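Long-range contacts in beta-fructofuranosidase (Arthrobacter, PDB 3WPU), which belongs to the levansucrase/invertase family, whose members are built on a five-bladed beta-propeller: residues A85-V90 with V425-L430; G92-F97 with I484-H489. All coordinates share one frame; numbering follows the deposited sequence.

Contact 1 of 2, residues A85-V90 with V425-L430; sequences ANQYSV and VMPGGL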
loop_
_atom_site.group_PDB
_atom_site.type_symbol
_atom_site.label_atom_id
_atom_site.label_comp_id
_atom_site.label_asym_id
_atom_site.label_seq_id
_atom_site.Cartn_x
_atom_site.Cartn_y
_atom_site.Cartn_z
ATOM N N ALA A 85 11.210 0.502 7.266
ATOM C CA ALA A 85 9.722 0.529 7.365
ATOM C C ALA A 85 9.192 0.472 8.808
ATOM O O ALA A 85 7.990 0.266 9.049
ATOM C CB ALA A 85 9.090 -0.542 6.472
ATOM N N ASN A 86 10.054 0.745 9.789
ATOM C CA ASN A 86 9.571 0.991 11.132
ATOM C C ASN A 86 8.670 2.210 11.089
ATOM O O ASN A 86 8.875 3.097 10.243
ATOM C CB ASN A 86 10.720 1.277 12.088
ATOM C CG ASN A 86 11.599 0.086 12.294
ATOM O OD1 ASN A 86 11.117 -0.987 12.620
ATOM N ND2 ASN A 86 12.915 0.262 12.092
ATOM N N GLN A 87 7.665 2.213 11.960
ATOM C CA GLN A 87 6.646 3.248 12.008
ATOM C C GLN A 87 6.847 4.160 13.211
ATOM O O GLN A 87 7.105 3.692 14.328
ATOM C CB GLN A 87 5.249 2.609 11.987
ATOM C CG GLN A 87 5.097 1.725 10.753
ATOM C CD GLN A 87 3.750 1.078 10.534
ATOM O OE1 GLN A 87 3.527 0.466 9.471
ATOM N NE2 GLN A 87 2.845 1.220 11.478
ATOM N N TYR A 88 6.716 5.468 12.971
ATOM C CA TYR A 88 7.135 6.483 13.929
ATOM C C TYR A 88 6.077 7.392 14.552
ATOM O O TYR A 88 5.129 7.839 13.899
ATOM C CB TYR A 88 8.161 7.386 13.274
ATOM C CG TYR A 88 9.524 6.770 13.199
ATOM C CD1 TYR A 88 9.803 5.785 12.266
ATOM C CD2 TYR A 88 10.536 7.173 14.063
ATOM C CE1 TYR A 88 11.044 5.200 12.196
ATOM C CE2 TYR A 88 11.793 6.590 14.003
ATOM C CZ TYR A 88 12.036 5.590 13.075
ATOM O OH TYR A 88 13.279 5.005 12.974
ATOM N N SER A 89 6.300 7.685 15.836
ATOM C CA SER A 89 5.718 8.843 16.496
ATOM C C SER A 89 6.806 9.904 16.538
ATOM O O SER A 89 7.997 9.568 16.488
ATOM C CB SER A 89 5.230 8.482 17.907
ATOM O OG SER A 89 6.323 8.140 18.735
ATOM N N VAL A 90 6.407 11.171 16.633
ATOM C CA VAL A 90 7.343 12.300 16.777
ATOM C C VAL A 90 6.916 13.120 17.991
ATOM O O VAL A 90 5.765 13.563 18.100
ATOM C CB VAL A 90 7.401 13.211 15.522
ATOM C CG1 VAL A 90 8.457 14.302 15.704
ATOM C CG2 VAL A 90 7.717 12.401 14.267
ATOM N N VAL A 425 0.940 -3.527 4.803
ATOM C CA VAL A 425 1.499 -4.457 5.779
ATOM C C VAL A 425 2.543 -3.734 6.641
ATOM O O VAL A 425 3.506 -3.168 6.123
ATOM C CB VAL A 425 2.150 -5.686 5.088
ATOM C CG1 VAL A 425 2.539 -6.711 6.130
ATOM C CG2 VAL A 425 1.186 -6.284 4.058
ATOM N N MET A 426 2.309 -3.778 7.948
ATOM C CA MET A 426 3.066 -3.073 8.957
ATOM C C MET A 426 3.940 -4.065 9.699
ATOM O O MET A 426 3.761 -5.280 9.587
ATOM C CB MET A 426 2.095 -2.412 9.938
ATOM C CG MET A 426 1.108 -1.522 9.224
ATOM S SD MET A 426 0.044 -0.493 10.266
ATOM C CE MET A 426 -0.954 -1.762 11.058
ATOM N N PRO A 427 4.872 -3.551 10.508
ATOM C CA PRO A 427 5.734 -4.458 11.256
ATOM C C PRO A 427 4.950 -5.470 12.102
ATOM O O PRO A 427 3.862 -5.158 12.642
ATOM C CB PRO A 427 6.557 -3.500 12.118
ATOM C CG PRO A 427 6.626 -2.257 11.286
ATOM C CD PRO A 427 5.223 -2.139 10.741
ATOM N N GLY A 428 5.469 -6.700 12.129
ATOM C CA GLY A 428 4.828 -7.803 12.828
ATOM C C GLY A 428 3.621 -8.390 12.117
ATOM O O GLY A 428 2.851 -9.137 12.714
ATOM N N GLY A 429 3.461 -8.068 10.840
ATOM C CA GLY A 429 2.396 -8.633 10.038
ATOM C C GLY A 429 1.047 -8.041 10.307
ATOM O O GLY A 429 0.057 -8.615 9.869
ATOM N N LEU A 430 1.003 -6.871 10.957
ATOM C CA LEU A 430 -0.286 -6.170 11.099
ATOM C C LEU A 430 -0.672 -5.523 9.758
ATOM O O LEU A 430 0.163 -5.061 9.000
ATOM C CB LEU A 430 -0.245 -5.139 12.212
ATOM C CG LEU A 430 0.046 -5.631 13.633
ATOM C CD1 LEU A 430 -0.114 -4.478 14.627
ATOM C CD2 LEU A 430 -0.865 -6.801 14.025
#

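Contact 2 of 2, residues G92-F97 with I484-H489; sequences GWEIIF and IPANKH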
loop_
_atom_site.group_PDB
_atom_site.type_symbol
_atom_site.label_atom_id
_atom_site.label_comp_id
_atom_site.label_asym_id
_atom_site.label_seq_id
_atom_site.Cartn_x
_atom_site.Cartn_y
_atom_site.Cartn_z
ATOM N N GLY A 92 5.890 12.396 20.872
ATOM C CA GLY A 92 4.731 11.896 21.572
ATOM C C GLY A 92 3.495 11.713 20.731
ATOM O O GLY A 92 2.448 11.374 21.268
ATOM N N TRP A 93 3.604 11.912 19.420
ATOM C CA TRP A 93 2.426 11.838 18.532
ATOM C C TRP A 93 2.632 10.866 17.371
ATOM O O TRP A 93 3.601 11.001 16.609
ATOM C CB TRP A 93 2.122 13.205 17.934
ATOM C CG TRP A 93 1.791 14.243 18.929
ATOM C CD1 TRP A 93 2.643 15.151 19.476
ATOM C CD2 TRP A 93 0.499 14.510 19.485
ATOM N NE1 TRP A 93 1.974 15.960 20.350
ATOM C CE2 TRP A 93 0.650 15.588 20.377
ATOM C CE3 TRP A 93 -0.761 13.927 19.345
ATOM C CZ2 TRP A 93 -0.414 16.107 21.103
ATOM C CZ3 TRP A 93 -1.820 14.449 20.069
ATOM C CH2 TRP A 93 -1.646 15.525 20.929
ATOM N N GLU A 94 1.717 9.909 17.226
ATOM C CA GLU A 94 1.670 9.066 16.017
ATOM C C GLU A 94 1.071 9.970 14.930
ATOM O O GLU A 94 0.140 10.727 15.215
ATOM C CB GLU A 94 0.811 7.821 16.205
ATOM C CG GLU A 94 1.408 6.818 17.164
ATOM C CD GLU A 94 0.615 5.546 17.313
ATOM O OE1 GLU A 94 -0.597 5.502 16.971
ATOM O OE2 GLU A 94 1.206 4.570 17.821
ATOM N N ILE A 95 1.606 9.872 13.708
ATOM C CA ILE A 95 1.234 10.707 12.577
ATOM C C ILE A 95 1.041 9.798 11.361
ATOM O O ILE A 95 1.900 8.971 11.043
ATOM C CB ILE A 95 2.332 11.749 12.244
ATOM C CG1 ILE A 95 2.489 12.760 13.378
ATOM C CG2 ILE A 95 2.020 12.452 10.918
ATOM C CD1 ILE A 95 3.784 13.532 13.320
ATOM N N ILE A 96 -0.103 9.949 10.702
ATOM C CA ILE A 96 -0.377 9.238 9.445
ATOM C C ILE A 96 -0.783 10.217 8.359
ATOM O O ILE A 96 -1.273 11.332 8.641
ATOM C CB ILE A 96 -1.441 8.150 9.605
ATOM C CG1 ILE A 96 -2.761 8.775 10.056
ATOM C CG2 ILE A 96 -0.929 7.061 10.551
ATOM C CD1 ILE A 96 -3.930 7.808 10.145
ATOM N N PHE A 97 -0.558 9.782 7.126
ATOM C CA PHE A 97 -0.984 10.496 5.921
ATOM C C PHE A 97 -2.048 9.688 5.234
ATOM O O PHE A 97 -1.953 8.453 5.187
ATOM C CB PHE A 97 0.199 10.681 4.971
ATOM C CG PHE A 97 1.219 11.659 5.467
ATOM C CD1 PHE A 97 1.059 13.015 5.249
ATOM C CD2 PHE A 97 2.342 11.220 6.132
ATOM C CE1 PHE A 97 1.999 13.929 5.687
ATOM C CE2 PHE A 97 3.293 12.128 6.569
ATOM C CZ PHE A 97 3.122 13.475 6.350
ATOM N N ILE A 484 -2.824 2.140 13.529
ATOM C CA ILE A 484 -1.575 2.204 12.790
ATOM C C ILE A 484 -0.456 2.551 13.797
ATOM O O ILE A 484 -0.089 3.717 13.977
ATOM C CB ILE A 484 -1.680 3.217 11.639
ATOM C CG1 ILE A 484 -2.780 2.763 10.673
ATOM C CG2 ILE A 484 -0.325 3.348 10.941
ATOM C CD1 ILE A 484 -2.948 3.598 9.427
ATOM N N PRO A 485 0.023 1.542 14.508
ATOM C CA PRO A 485 0.860 1.818 15.665
ATOM C C PRO A 485 2.317 2.101 15.325
ATOM O O PRO A 485 2.896 1.475 14.425
ATOM C CB PRO A 485 0.755 0.512 16.475
ATOM C CG PRO A 485 0.497 -0.531 15.475
ATOM C CD PRO A 485 -0.282 0.107 14.368
ATOM N N ALA A 486 2.932 2.993 16.092
ATOM C CA ALA A 486 4.360 3.294 15.944
ATOM C C ALA A 486 5.157 2.311 16.791
ATOM O O ALA A 486 4.802 2.072 17.944
ATOM C CB ALA A 486 4.640 4.719 16.380
ATOM N N ASN A 487 6.221 1.743 16.223
ATOM C CA ASN A 487 7.155 0.919 16.996
ATOM C C ASN A 487 8.486 1.623 17.239
ATOM O O ASN A 487 9.344 1.099 17.948
ATOM C CB ASN A 487 7.372 -0.451 16.331
ATOM C CG ASN A 487 7.981 -0.340 14.958
ATOM O OD1 ASN A 487 7.415 0.301 14.065
ATOM N ND2 ASN A 487 9.137 -0.965 14.765
ATOM N N LYS A 488 8.644 2.821 16.690
ATOM C CA LYS A 488 9.796 3.666 17.004
ATOM C C LYS A 488 9.275 5.045 17.366
ATOM O O LYS A 488 8.243 5.481 16.875
ATOM C CB LYS A 488 10.761 3.759 15.833
ATOM C CG LYS A 488 11.368 2.430 15.423
ATOM C CD LYS A 488 12.318 1.856 16.461
ATOM C CE LYS A 488 13.020 0.616 15.924
ATOM N NZ LYS A 488 13.778 -0.094 16.998
ATOM N N HIS A 489 9.998 5.719 18.242
ATOM C CA HIS A 489 9.563 6.998 18.787
ATOM C C HIS A 489 10.682 7.995 18.688
ATOM O O HIS A 489 11.720 7.838 19.335
ATOM C CB HIS A 489 9.130 6.796 20.234
ATOM C CG HIS A 489 8.173 5.669 20.375
ATOM N ND1 HIS A 489 6.828 5.796 20.078
ATOM C CD2 HIS A 489 8.380 4.362 20.653
ATOM C CE1 HIS A 489 6.242 4.622 20.236
ATOM N NE2 HIS A 489 7.161 3.736 20.574
#

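Contact 1 of 2, residues A85-V90 with V425-L430
Gln87 reaches across to Met426 and Pro427 in a small, partly buried side-chain contact between the approach to strand 88-90 and the beta-hairpin turn that links strands 423-425 and 430-434. The turn carries a G1 beta bulge: Gly429 and Leu430 both face Met426, and Met426 N bonds to Leu430 O at 2.7 Å. Strand 88-90 and the hairpin strands 423-425 and 430-434 belong to different sheets of the propeller. The reach of Gln87 comes from its torsions, with CG set beside the backbone N (chi1 -57°) and the chain extended beyond it, which delivers the terminal amide to the turn. There it crosses the Met426 side chain at about a right angle. OE1 lies tightly against the methylenes, 3.1 Å from Met426 CG, while NE2 makes a weak hydrogen bond to Met426 SD at 3.5 Å. The stronger partner of NE2 is the carbonyl oxygen of Pro485, so the thioether is its second acceptor. Pro427 CD lies against the amide group itself, 3.5 Å from Gln87 CD. At the neighbouring ring corner, Pro427 CG rests 3.6 Å from the backbone oxygen Ala85 O.

Contact 2 of 2, residues G92-F97 with I484-H489
The carboxylate of Glu94 presents one face to the backbone of Ile484-Ala486, and the main polar bond of the contact arrives over that face. Ala486 N donates to Glu94 OE2 at 2.9 Å, almost straight (168°) but 61° out of the carboxylate plane. Pro485 CA lies over the same face, 3.5 Å from Glu94 OE2, and so does the Ile484 carbonyl, whose O is 3.5 Å from Glu94 OE1. That carbonyl is a neighbour without a proton to offer, and OE1 has its strongest partner elsewhere, in a salt bridge to Arg121 NE. The two oxygens are therefore gripped by different groups, a backbone N-H on one and a guanidinium on the other. This pairing should stabilise the negative charge of a buried acid, in spite of the nearby carbonyl. Ala486 also packs its methyl along the acid's stem, with CB 3.9 Å from Glu94 CG.

Two residues further along the strand, Ile96 continues the contact with a purely apolar touch. Its CG1 branch takes the position between the backbone N and the carbonyl carbon (chi1 61°), which leaves CG2 to meet Ile484. The methyl groups Ile96 CG2 and Ile484 CG2 are 3.8 Å apart, and the two side chains cross at about a right angle.

Both isoleucines also touch Thr77 of strand 72-81, while Ile484 reaches Pro79 of that strand and Leu450 in a loop. Strand 93-102 runs antiparallel to both 72-81 and 115-122, the latter supplying Arg121. The loop 484-487 passes beside it and leads into strand 488-493, which pairs in parallel with 88-90; His489 extends the connection to Asp502 at the start of helix 502-512.

How the contacts relate
From the N terminus, strands 88-90 and 93-102 follow each other as an antiparallel beta-hairpin of one sheet. Contact 1 then closes a long loop, spanning most of the propeller, when 425-430 returns to 85-90. Contact 2 closes a second one, when 484-489 returns to 92-97; the two loops cross, since their segments alternate. Their centres are about 8 Å apart and they touch directly: Ser89 OG is 2.7 Å from His489 ND1 and Gln87 N is 2.9 Å from Asn487 OD1, both probable hydrogen bonds. Strand 88-90 lies between 93-102 and 488-493, and residues 85-87, leading into it, meet the turn of hairpin 423-434, joining that hairpin to the C-terminal part.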